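Local coordinates for uncharacterized protein (Deinococcus radiodurans, PDB 2A1V) that is of unknown function but belongs to the YjbR family and folds as a compact alpha/beta protein around an antiparallel sheet, at residues 30-35 with 49-54; 56-61 with 92-97. All blocks are in the same frame, centred on the assembly; numbering follows the deposited sequence.

Interaction 1. Residues 30-35 with 49-54; sequences DDETLV and LTDITQ
L34 and T50 form the hydrogen-bonded pair of this antiparallel contact: L34 N gives its hydrogen to T50 O at 2.9 Å, and T50 N returns one to L34 O. Beyond the strand end, I52 N still reaches E32 O at 3.1 Å; the bond is nearly straight (173°), although the donor stands above the carbonyl plane. On the face of L34 and T50, I52 CG2 meets L34 CB at 3.8 Å, while I52 CG1, held between backbone N and carbonyl carbon (chi1 73°), lies against E32 CB. L34 and I52 both rest on V10 of helix 10-17. On the other face T33 CG2 lies against L49 CB and V35 CG2 touches L49 CG.

Two Asx turns shape the loop leading into strand 33-38 and the turn leaving strand 43-51. D31 OD1 accepts from both T33 N and T33 OG1, the hydroxyl at 2.6 Å, and both donors come from the same side of the carboxylate plane. D51 OD1 takes the hydrogen of T53 N, again from above the plane, within the type I turn D51 to Q54. A water donates to D51 OD1 at 2.8 Å and accepts from E32 N, tying loop and turn together.

The hydroxyl of T50 bonds to the carbonyl of R58 on the adjacent strand. D31 OD2 and D51 OD2 lie 4.6 Å apart, two like charges whose repulsion is probably eased by the N-H groups, hydroxyl and water around their OD1 atoms; Asx turns and shared water thus hold the hairpin's open end, while backbone bonds and apolar contacts on both faces join the strands.

Interaction 2. Residues 56-61 with 92-97; sequences PLRLSL and TVTLDG
Two neighbouring strands of the antiparallel sheet, 58-62 and 90-94, pair here although a helix and a further strand come between them in sequence. L59 and V93 are the hydrogen-bonded pair: L59 N to V93 O and V93 N to L59 O both measure 2.7 Å and are almost straight. L95 N continues the pairing to L57 O. Past it, a water accepts from L57 N and donates to L95 O at 2.7 Å, bridging the two segments beyond the last direct backbone bond.

On the face of S60 and T92, the two hydroxyls share a hydrogen bond, very short at 2.5 Å between S60 OG and T92 OG1. Each oxygen lies anti to its own carbonyl carbon (chi1 -70° and -67°), which brings them together across the non-hydrogen-bonded pair; T92 OG1 also bonds Y83 N. Further along, the R58 side chain runs beside T94, with T94 OG1 over the centre of one guanidinium face, 3.6 Å from R58 NH1. T94 CG2 turns to the P56 ring, touching CG at 3.7 Å, and P56 CB packs on D96 CB.

L95 brings its branched end to the opposite strand: CD2 meets L59 CB at 3.9 Å and CD1 meets L57 CB. L13 of helix 10-17 and L104 of helix 101-119 also touch this leucine. With an alanine here, L59 CB and L57 CB would probably lose their apolar partner, opening a gap between the sheet and both helices. One face is therefore joined by hydroxyl and guanidinium contacts, while L95 inserts into the apolar layer between the sheet and helices 10-17 and 101-119.

Overall arrangement
The two contacts lie in one six-stranded antiparallel sheet, their centres about 12 Å apart, and follow each other in series along the chain. Interaction 1 lies at the open end of the hairpin of strands 33-38 and 43-51; interaction 2 joins strand 58-62 to strand 90-94, after a connection that includes helix 65-74 and strand 79-81. They meet where strands 43-51 and 58-62 run side by side: L49 O lies 2.9 Å from S60 N, a probable hydrogen bond, and L57 CD2 packs on D51 O. Helix 10-17 touches side chains of both contacts, whereas helix 101-119 packs on the V93 and L95 side of interaction 2. Four consecutive strands of the sheet are thereby connected into one continuous surface within the YjbR family region.

Interaction 1. Residues 30-35 with 49-54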
loop_
_atom_site.group_PDB
_atom_site.type_symbol
_atom_site.label_atom_id
_atom_site.label_comp_id
_atom_site.label_asym_id
_atom_site.label_seq_id
_atom_site.Cartn_x
_atom_site.Cartn_y
_atom_site.Cartn_z
ATOM N N ASP A 30 17.297 -1.403 9.055
ATOM C CA ASP A 30 18.570 -0.652 8.991
ATOM C C ASP A 30 18.825 -0.001 7.656
ATOM O O ASP A 30 19.634 0.916 7.574
ATOM C CB ASP A 30 19.743 -1.527 9.388
ATOM C CG ASP A 30 19.853 -1.639 10.875
ATOM O OD1 ASP A 30 19.832 -0.553 11.559
ATOM O OD2 ASP A 30 19.891 -2.797 11.347
ATOM N N ASP A 31 18.075 -0.413 6.639
ATOM C CA ASP A 31 18.179 0.185 5.312
ATOM C C ASP A 31 17.184 1.351 5.067
ATOM O O ASP A 31 16.577 1.906 6.043
ATOM C CB ASP A 31 18.084 -0.907 4.242
ATOM C CG ASP A 31 16.661 -1.592 4.134
ATOM O OD1 ASP A 31 15.674 -1.235 4.791
ATOM O OD2 ASP A 31 16.554 -2.545 3.342
ATOM N N GLU A 32 17.060 1.739 3.783
ATOM C CA GLU A 32 16.202 2.821 3.364
ATOM C C GLU A 32 14.784 2.360 3.057
ATOM O O GLU A 32 14.093 2.981 2.261
ATOM C CB GLU A 32 16.793 3.568 2.151
ATOM C CG GLU A 32 18.347 3.634 2.024
ATOM C CD GLU A 32 19.106 4.140 3.261
ATOM O OE1 GLU A 32 18.515 4.495 4.296
ATOM O OE2 GLU A 32 20.355 4.111 3.212
ATOM N N THR A 33 14.342 1.258 3.667
ATOM C CA THR A 33 12.944 0.842 3.538
ATOM C C THR A 33 11.954 1.745 4.358
ATOM O O THR A 33 11.846 1.704 5.588
ATOM C CB THR A 33 12.785 -0.664 3.859
ATOM O OG1 THR A 33 13.718 -1.438 3.064
ATOM C CG2 THR A 33 11.322 -1.131 3.518
ATOM N N LEU A 34 11.270 2.596 3.623
ATOM C CA LEU A 34 10.146 3.364 4.113
ATOM C C LEU A 34 8.900 2.466 4.289
ATOM O O LEU A 34 8.468 1.762 3.371
ATOM C CB LEU A 34 9.845 4.486 3.133
ATOM C CG LEU A 34 8.751 5.490 3.499
ATOM C CD1 LEU A 34 9.016 6.284 4.840
ATOM C CD2 LEU A 34 8.590 6.441 2.327
ATOM N N VAL A 35 8.345 2.519 5.495
ATOM C CA VAL A 35 7.193 1.711 5.883
ATOM C C VAL A 35 6.035 2.622 6.310
ATOM O O VAL A 35 6.184 3.518 7.123
ATOM C CB VAL A 35 7.567 0.729 7.000
ATOM C CG1 VAL A 35 6.411 -0.223 7.299
ATOM C CG2 VAL A 35 8.812 -0.086 6.633
ATOM N N LEU A 49 5.263 -0.663 1.721
ATOM C CA LEU A 49 6.692 -0.469 1.956
ATOM C C LEU A 49 7.410 -0.215 0.627
ATOM O O LEU A 49 7.037 -0.796 -0.425
ATOM C CB LEU A 49 7.352 -1.709 2.578
ATOM C CG LEU A 49 6.849 -2.554 3.720
ATOM C CD1 LEU A 49 5.527 -3.290 3.376
ATOM C CD2 LEU A 49 8.014 -3.538 4.023
ATOM N N THR A 50 8.465 0.580 0.668
ATOM C CA THR A 50 9.330 0.714 -0.518
ATOM C C THR A 50 10.746 1.084 -0.104
ATOM O O THR A 50 10.921 1.774 0.893
ATOM C CB THR A 50 8.782 1.784 -1.544
ATOM O OG1 THR A 50 9.447 1.665 -2.839
ATOM C CG2 THR A 50 8.920 3.176 -0.969
ATOM N N ASP A 51 11.737 0.642 -0.879
ATOM C CA ASP A 51 13.138 0.942 -0.623
ATOM C C ASP A 51 13.472 2.156 -1.480
ATOM O O ASP A 51 13.530 2.091 -2.733
ATOM C CB ASP A 51 14.014 -0.273 -0.927
ATOM C CG ASP A 51 15.494 -0.004 -0.748
ATOM O OD1 ASP A 51 15.927 1.151 -0.431
ATOM O OD2 ASP A 51 16.241 -0.982 -0.960
ATOM N N ILE A 52 13.651 3.279 -0.790
ATOM C CA ILE A 52 13.744 4.594 -1.431
ATOM C C ILE A 52 15.039 4.855 -2.153
ATOM O O ILE A 52 15.124 5.812 -2.901
ATOM C CB ILE A 52 13.421 5.771 -0.465
ATOM C CG1 ILE A 52 14.520 6.039 0.570
ATOM C CG2 ILE A 52 12.068 5.558 0.204
ATOM C CD1 ILE A 52 14.412 7.492 1.178
ATOM N N THR A 53 16.051 3.998 -1.971
ATOM C CA THR A 53 17.272 4.114 -2.761
ATOM C C THR A 53 17.249 3.405 -4.147
ATOM O O THR A 53 18.236 3.499 -4.899
ATOM C CB THR A 53 18.550 3.654 -1.986
ATOM O OG1 THR A 53 19.718 4.073 -2.713
ATOM C CG2 THR A 53 18.593 2.181 -1.835
ATOM N N GLN A 54 16.176 2.688 -4.467
ATOM C CA GLN A 54 16.044 2.019 -5.770
ATOM C C GLN A 54 15.247 2.851 -6.796
ATOM O O GLN A 54 14.147 3.374 -6.505
ATOM C CB GLN A 54 15.319 0.688 -5.606
ATOM C CG GLN A 54 15.994 -0.344 -4.740
ATOM C CD GLN A 54 15.216 -1.682 -4.686
ATOM O OE1 GLN A 54 14.005 -1.734 -4.331
ATOM N NE2 GLN A 54 15.927 -2.774 -5.011
HETATM O O HOH W 1 18.102 0.368 1.178
#

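Interaction 2. Residues 56-61 with 92-97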
loop_
_atom_site.group_PDB
_atom_site.type_symbol
_atom_site.label_atom_id
_atom_site.label_comp_id
_atom_site.label_asym_id
_atom_site.label_seq_id
_atom_site.Cartn_x
_atom_site.Cartn_y
_atom_site.Cartn_z
ATOM N N PRO A 56 13.934 2.050 -10.728
ATOM C CA PRO A 56 12.606 2.425 -10.247
ATOM C C PRO A 56 12.292 1.832 -8.856
ATOM O O PRO A 56 12.862 0.773 -8.408
ATOM C CB PRO A 56 11.650 1.867 -11.337
ATOM C CG PRO A 56 12.331 0.671 -11.828
ATOM C CD PRO A 56 13.844 1.052 -11.806
ATOM N N LEU A 57 11.411 2.537 -8.171
ATOM C CA LEU A 57 10.941 2.066 -6.907
ATOM C C LEU A 57 10.225 0.718 -7.072
ATOM O O LEU A 57 9.682 0.371 -8.138
ATOM C CB LEU A 57 10.007 3.109 -6.277
ATOM C CG LEU A 57 10.562 4.461 -5.827
ATOM C CD1 LEU A 57 9.377 5.370 -5.318
ATOM C CD2 LEU A 57 11.596 4.352 -4.693
ATOM N N ARG A 58 10.248 -0.047 -5.986
ATOM C CA ARG A 58 9.402 -1.218 -5.853
ATOM C C ARG A 58 8.495 -1.067 -4.647
ATOM O O ARG A 58 8.946 -0.829 -3.524
ATOM C CB ARG A 58 10.233 -2.510 -5.756
ATOM C CG ARG A 58 11.370 -2.484 -6.743
ATOM C CD ARG A 58 11.588 -3.794 -7.430
ATOM N NE ARG A 58 12.270 -3.529 -8.703
ATOM C CZ ARG A 58 12.416 -4.430 -9.659
ATOM N NH1 ARG A 58 11.954 -5.675 -9.489
ATOM N NH2 ARG A 58 13.072 -4.090 -10.773
ATOM N N LEU A 59 7.202 -1.203 -4.932
ATOM C CA LEU A 59 6.186 -0.966 -3.985
ATOM C C LEU A 59 5.547 -2.297 -3.557
ATOM O O LEU A 59 4.931 -3.010 -4.366
ATOM C CB LEU A 59 5.149 -0.012 -4.592
ATOM C CG LEU A 59 3.997 0.313 -3.640
ATOM C CD1 LEU A 59 4.523 0.984 -2.400
ATOM C CD2 LEU A 59 2.889 1.147 -4.323
ATOM N N SER A 60 5.695 -2.594 -2.274
ATOM C CA SER A 60 5.068 -3.757 -1.665
ATOM C C SER A 60 3.775 -3.350 -0.950
ATOM O O SER A 60 3.760 -2.405 -0.195
ATOM C CB SER A 60 6.032 -4.461 -0.696
ATOM O OG SER A 60 7.114 -5.104 -1.388
ATOM N N LEU A 61 2.741 -4.139 -1.172
ATOM C CA LEU A 61 1.429 -3.855 -0.646
ATOM C C LEU A 61 0.619 -5.146 -0.466
ATOM O O LEU A 61 0.974 -6.187 -0.997
ATOM C CB LEU A 61 0.693 -2.834 -1.552
ATOM C CG LEU A 61 0.493 -3.110 -3.049
ATOM C CD1 LEU A 61 -0.646 -4.056 -3.310
ATOM C CD2 LEU A 61 0.251 -1.805 -3.814
ATOM N N THR A 92 4.751 -7.223 -4.764
ATOM C CA THR A 92 5.705 -6.114 -4.954
ATOM C C THR A 92 5.557 -5.668 -6.428
ATOM O O THR A 92 5.625 -6.480 -7.347
ATOM C CB THR A 92 7.201 -6.572 -4.544
ATOM O OG1 THR A 92 7.248 -6.821 -3.140
ATOM C CG2 THR A 92 8.259 -5.526 -4.899
ATOM N N VAL A 93 5.244 -4.397 -6.610
ATOM C CA VAL A 93 5.006 -3.767 -7.904
ATOM C C VAL A 93 6.136 -2.812 -8.245
ATOM O O VAL A 93 6.478 -1.901 -7.431
ATOM C CB VAL A 93 3.712 -2.926 -7.908
ATOM C CG1 VAL A 93 3.392 -2.490 -9.296
ATOM C CG2 VAL A 93 2.586 -3.729 -7.365
ATOM N N THR A 94 6.706 -3.006 -9.444
ATOM C CA THR A 94 7.724 -2.085 -9.938
ATOM C C THR A 94 7.069 -0.795 -10.418
ATOM O O THR A 94 6.186 -0.825 -11.281
ATOM C CB THR A 94 8.541 -2.758 -11.072
ATOM O OG1 THR A 94 8.910 -4.075 -10.654
ATOM C CG2 THR A 94 9.816 -1.964 -11.407
ATOM N N LEU A 95 7.460 0.337 -9.853
ATOM C CA LEU A 95 6.884 1.626 -10.253
ATOM C C LEU A 95 7.655 2.287 -11.420
ATOM O O LEU A 95 8.327 3.340 -11.289
ATOM C CB LEU A 95 6.820 2.560 -9.051
ATOM C CG LEU A 95 6.085 2.053 -7.809
ATOM C CD1 LEU A 95 6.084 3.204 -6.814
ATOM C CD2 LEU A 95 4.674 1.565 -8.102
ATOM N N ASP A 96 7.539 1.654 -12.572
ATOM C CA ASP A 96 8.222 2.100 -13.795
ATOM C C ASP A 96 7.255 2.526 -14.866
ATOM O O ASP A 96 7.669 2.711 -15.999
ATOM C CB ASP A 96 9.128 0.997 -14.334
ATOM C CG ASP A 96 8.410 -0.280 -14.624
ATOM O OD1 ASP A 96 7.164 -0.362 -14.450
ATOM O OD2 ASP A 96 9.104 -1.237 -15.026
ATOM N N GLY A 97 5.975 2.661 -14.540
ATOM C CA GLY A 97 5.022 3.121 -15.522
ATOM C C GLY A 97 4.337 2.027 -16.320
ATOM O O GLY A 97 3.463 2.321 -17.136
HETATM O O HOH W 2 9.894 4.599 -9.519
#